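Local atomic coordinates of oxysterol-binding protein homolog 3 (Saccharomyces cerevisiae, PDB entry 4IC4), a protein that transfers lipids between membranes through the cytosol in a hydrophobic pocket, in phosphoinositide-coupled transport that helps maintain sterol distribution. Residues F79-L84 and F105-R110. Numbering follows the deposited sequence.
Sequences FEYAPL and FLSIYR
Tyr81 meets Ser107 directly, and Glu80 and Arg110 join them largely through water, a water-mediated junction between a type I beta turn and a 3-10 segment with its following loop. Direct contact is sparse. Tyr81 CE2 lies 3.5 Å from Ser107 OG, and Glu80 OE1 brushes Ile108 CG2 at 3.8 Å.

Water 1 is the hub. It donates to Glu80 OE1 and to Ser107 OG, each at 2.7 Å, accepts from Arg110 NH1, and is hydrogen-bonded to Tyr81 OH at 2.6 Å. Water 2 probably forms a second bridge, accepting from Arg110 NH2 and lying 2.8 Å from Glu80 OE2. Glu80 reaches both because its chain is fully extended, with CG anti to the backbone N (chi1 178°); its CG also rests on one face of the Tyr81 ring, toward the rim.

Within 105-110, Arg110 NH1 donates to Ser107 O (2.9 Å) from above the carbonyl plane, while Arg110 N binds the same oxygen from the opposite face. Ser104 O holds Ser107 OG, Gly286 N bonds Tyr81 OH, and Trp283 packs edge-to-face with the Tyr81 ring.

The contact thus joins the turn leading into helix 83-88 to the chain after helix 94-104 in the OSBP-related domain; the opposite charges of Glu80 and Arg110 meet through bound water, not in a direct salt bridge, and probably orient the two waters.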
ATOM      1  N   PHE A  79       2.248   0.868   5.907  1.00  9.74           N
ATOM      2  CA  PHE A  79       2.866   0.656   7.214  1.00  9.66           C
ATOM      3  C   PHE A  79       4.312   1.128   7.373  1.00 10.33           C
ATOM      4  O   PHE A  79       4.975   0.797   8.356  1.00 10.13           O
ATOM      5  CB  PHE A  79       2.742  -0.827   7.584  1.00  9.83           C
ATOM      6  CG  PHE A  79       1.324  -1.265   7.799  1.00 10.57           C
ATOM      7  CD1 PHE A  79       0.693  -1.039   9.021  1.00 12.76           C
ATOM      8  CD2 PHE A  79       0.595  -1.838   6.765  1.00 12.90           C
ATOM      9  CE1 PHE A  79      -0.644  -1.374   9.206  1.00 12.11           C
ATOM     10  CE2 PHE A  79      -0.747  -2.179   6.938  1.00 12.74           C
ATOM     11  CZ  PHE A  79      -1.366  -1.944   8.164  1.00 14.28           C
ATOM     12  N   GLU A  80       4.795   1.919   6.419  1.00  8.82           N
ATOM     13  CA  GLU A  80       6.157   2.436   6.497  1.00  9.56           C
ATOM     14  C   GLU A  80       6.396   3.164   7.821  1.00  9.42           C
ATOM     15  O   GLU A  80       7.477   3.067   8.400  1.00 11.51           O
ATOM     16  CB  GLU A  80       6.439   3.403   5.337  1.00  9.22           C
ATOM     17  CG  GLU A  80       7.838   4.014   5.386  1.00  9.42           C
ATOM     18  CD  GLU A  80       8.100   5.034   4.287  1.00  7.14           C
ATOM     19  OE1 GLU A  80       7.230   5.242   3.411  1.00  9.63           O
ATOM     20  OE2 GLU A  80       9.197   5.631   4.305  1.00  9.87           O
ATOM     21  N   TYR A  81       5.385   3.893   8.291  1.00  9.09           N
ATOM     22  CA  TYR A  81       5.511   4.655   9.532  1.00  8.12           C
ATOM     23  C   TYR A  81       4.685   4.059  10.670  1.00  9.44           C
ATOM     24  O   TYR A  81       4.064   4.777  11.466  1.00  9.47           O
ATOM     25  CB  TYR A  81       5.113   6.114   9.280  1.00  8.67           C
ATOM     26  CG  TYR A  81       5.944   6.784   8.205  1.00  6.81           C
ATOM     27  CD1 TYR A  81       7.212   7.302   8.485  1.00  7.87           C
ATOM     28  CD2 TYR A  81       5.477   6.869   6.893  1.00  8.83           C
ATOM     29  CE1 TYR A  81       7.996   7.888   7.476  1.00  8.81           C
ATOM     30  CE2 TYR A  81       6.251   7.451   5.885  1.00  8.60           C
ATOM     31  CZ  TYR A  81       7.505   7.957   6.181  1.00  7.91           C
ATOM     32  OH  TYR A  81       8.257   8.525   5.176  1.00 10.14           O
ATOM     33  N   ALA A  82       4.700   2.733  10.738  1.00  9.69           N
ATOM     34  CA  ALA A  82       3.992   1.987  11.769  1.00  9.45           C
ATOM     35  C   ALA A  82       4.318   2.450  13.194  1.00  9.89           C
ATOM     36  O   ALA A  82       3.472   2.339  14.084  1.00  9.47           O
ATOM     37  CB  ALA A  82       4.299   0.498  11.629  1.00 10.90           C
ATOM     38  N   PRO A  83       5.549   2.946  13.441  1.00  9.69           N
ATOM     39  CA  PRO A  83       5.853   3.394  14.807  1.00 10.46           C
ATOM     40  C   PRO A  83       4.882   4.463  15.315  1.00 11.29           C
ATOM     41  O   PRO A  83       4.759   4.674  16.521  1.00 11.22           O
ATOM     42  CB  PRO A  83       7.288   3.899  14.691  1.00 10.86           C
ATOM     43  CG  PRO A  83       7.871   2.950  13.686  1.00 11.72           C
ATOM     44  CD  PRO A  83       6.783   2.862  12.635  1.00 11.02           C
ATOM     45  N   LEU A  84       4.199   5.144  14.398  1.00  9.84           N
ATOM     46  CA  LEU A  84       3.220   6.154  14.795  1.00  9.95           C
ATOM     47  C   LEU A  84       2.077   5.483  15.552  1.00 11.10           C
ATOM     48  O   LEU A  84       1.510   6.059  16.485  1.00 10.81           O
ATOM     49  CB  LEU A  84       2.654   6.868  13.564  1.00 10.76           C
ATOM     50  CG  LEU A  84       3.555   7.902  12.885  1.00 10.26           C
ATOM     51  CD1 LEU A  84       2.936   8.332  11.570  1.00 11.80           C
ATOM     52  CD2 LEU A  84       3.745   9.104  13.802  1.00 12.81           C
ATOM     53  N   PHE A 105       1.067   7.565   4.327  1.00 10.51           N
ATOM     54  CA  PHE A 105       1.301   6.768   3.130  1.00 10.33           C
ATOM     55  C   PHE A 105       1.401   7.611   1.858  1.00 10.25           C
ATOM     56  O   PHE A 105       2.054   7.207   0.895  1.00 10.08           O
ATOM     57  CB  PHE A 105       0.209   5.707   2.957  1.00 11.78           C
ATOM     58  CG  PHE A 105      -1.025   6.219   2.288  1.00 11.33           C
ATOM     59  CD1 PHE A 105      -1.933   7.008   2.979  1.00 11.25           C
ATOM     60  CD2 PHE A 105      -1.260   5.945   0.942  1.00 10.53           C
ATOM     61  CE1 PHE A 105      -3.060   7.520   2.343  1.00 12.94           C
ATOM     62  CE2 PHE A 105      -2.386   6.453   0.293  1.00 13.33           C
ATOM     63  CZ  PHE A 105      -3.289   7.244   0.997  1.00 12.42           C
ATOM     64  N   LEU A 106       0.757   8.775   1.847  1.00  9.59           N
ATOM     65  CA  LEU A 106       0.791   9.641   0.671  1.00  9.75           C
ATOM     66  C   LEU A 106       2.204  10.080   0.312  1.00 10.28           C
ATOM     67  O   LEU A 106       2.504  10.339  -0.853  1.00  9.63           O
ATOM     68  CB  LEU A 106      -0.064  10.889   0.900  1.00 10.64           C
ATOM     69  CG  LEU A 106      -1.573  10.684   0.983  1.00  9.89           C
ATOM     70  CD1 LEU A 106      -2.223  11.966   1.491  1.00 12.21           C
ATOM     71  CD2 LEU A 106      -2.117  10.304  -0.387  1.00 12.58           C
ATOM     72  N   SER A 107       3.071  10.146   1.318  1.00  8.24           N
ATOM     73  CA  SER A 107       4.446  10.592   1.130  1.00  8.29           C
ATOM     74  C   SER A 107       5.283   9.804   0.128  1.00  8.13           C
ATOM     75  O   SER A 107       6.316  10.296  -0.329  1.00  9.63           O
ATOM     76  CB  SER A 107       5.179  10.625   2.480  1.00  8.46           C
ATOM     77  OG  SER A 107       5.314   9.323   3.030  1.00 10.07           O
ATOM     78  N   ILE A 108       4.866   8.588  -0.215  1.00  8.52           N
ATOM     79  CA  ILE A 108       5.658   7.814  -1.170  1.00  8.60           C
ATOM     80  C   ILE A 108       5.611   8.435  -2.563  1.00  9.83           C
ATOM     81  O   ILE A 108       6.399   8.075  -3.434  1.00 11.14           O
ATOM     82  CB  ILE A 108       5.202   6.328  -1.267  1.00  9.34           C
ATOM     83  CG1 ILE A 108       3.769   6.229  -1.793  1.00  9.36           C
ATOM     84  CG2 ILE A 108       5.347   5.657   0.095  1.00 10.11           C
ATOM     85  CD1 ILE A 108       3.331   4.800  -2.089  1.00 11.49           C
ATOM     86  N   TYR A 109       4.697   9.380  -2.761  1.00  9.02           N
ATOM     87  CA  TYR A 109       4.562  10.038  -4.053  1.00 10.53           C
ATOM     88  C   TYR A 109       5.200  11.422  -4.066  1.00 10.63           C
ATOM     89  O   TYR A 109       4.978  12.196  -4.998  1.00 11.98           O
ATOM     90  CB  TYR A 109       3.082  10.150  -4.424  1.00 11.01           C
ATOM     91  CG  TYR A 109       2.400   8.809  -4.535  1.00 12.08           C
ATOM     92  CD1 TYR A 109       2.791   7.893  -5.507  1.00 11.72           C
ATOM     93  CD2 TYR A 109       1.391   8.438  -3.643  1.00 13.62           C
ATOM     94  CE1 TYR A 109       2.202   6.637  -5.596  1.00 12.34           C
ATOM     95  CE2 TYR A 109       0.791   7.177  -3.721  1.00 12.78           C
ATOM     96  CZ  TYR A 109       1.208   6.283  -4.702  1.00 12.57           C
ATOM     97  OH  TYR A 109       0.654   5.027  -4.792  1.00 14.00           O
ATOM     98  N   ARG A 110       5.999  11.735  -3.050  1.00 10.54           N
ATOM     99  CA  ARG A 110       6.630  13.050  -3.004  1.00 10.84           C
ATOM    100  C   ARG A 110       7.560  13.265  -4.189  1.00 11.77           C
ATOM    101  O   ARG A 110       7.627  14.371  -4.732  1.00 12.44           O
ATOM    102  CB  ARG A 110       7.352  13.280  -1.667  1.00 11.30           C
ATOM    103  CG  ARG A 110       8.458  12.311  -1.274  1.00 11.01           C
ATOM    104  CD  ARG A 110       8.843  12.656   0.164  1.00 10.34           C
ATOM    105  NE  ARG A 110       9.957  11.918   0.755  1.00 10.63           N
ATOM    106  CZ  ARG A 110       9.889  10.671   1.213  1.00  9.88           C
ATOM    107  NH1 ARG A 110       8.758   9.984   1.133  1.00  9.13           N
ATOM    108  NH2 ARG A 110      10.941  10.133   1.818  1.00 10.85           N
TER
HETATM  109  O   HOH W   1       7.578   7.876   2.775  1.00 10.11           O
HETATM  110  O   HOH W   2      10.817   7.626   3.256  1.00 11.22           O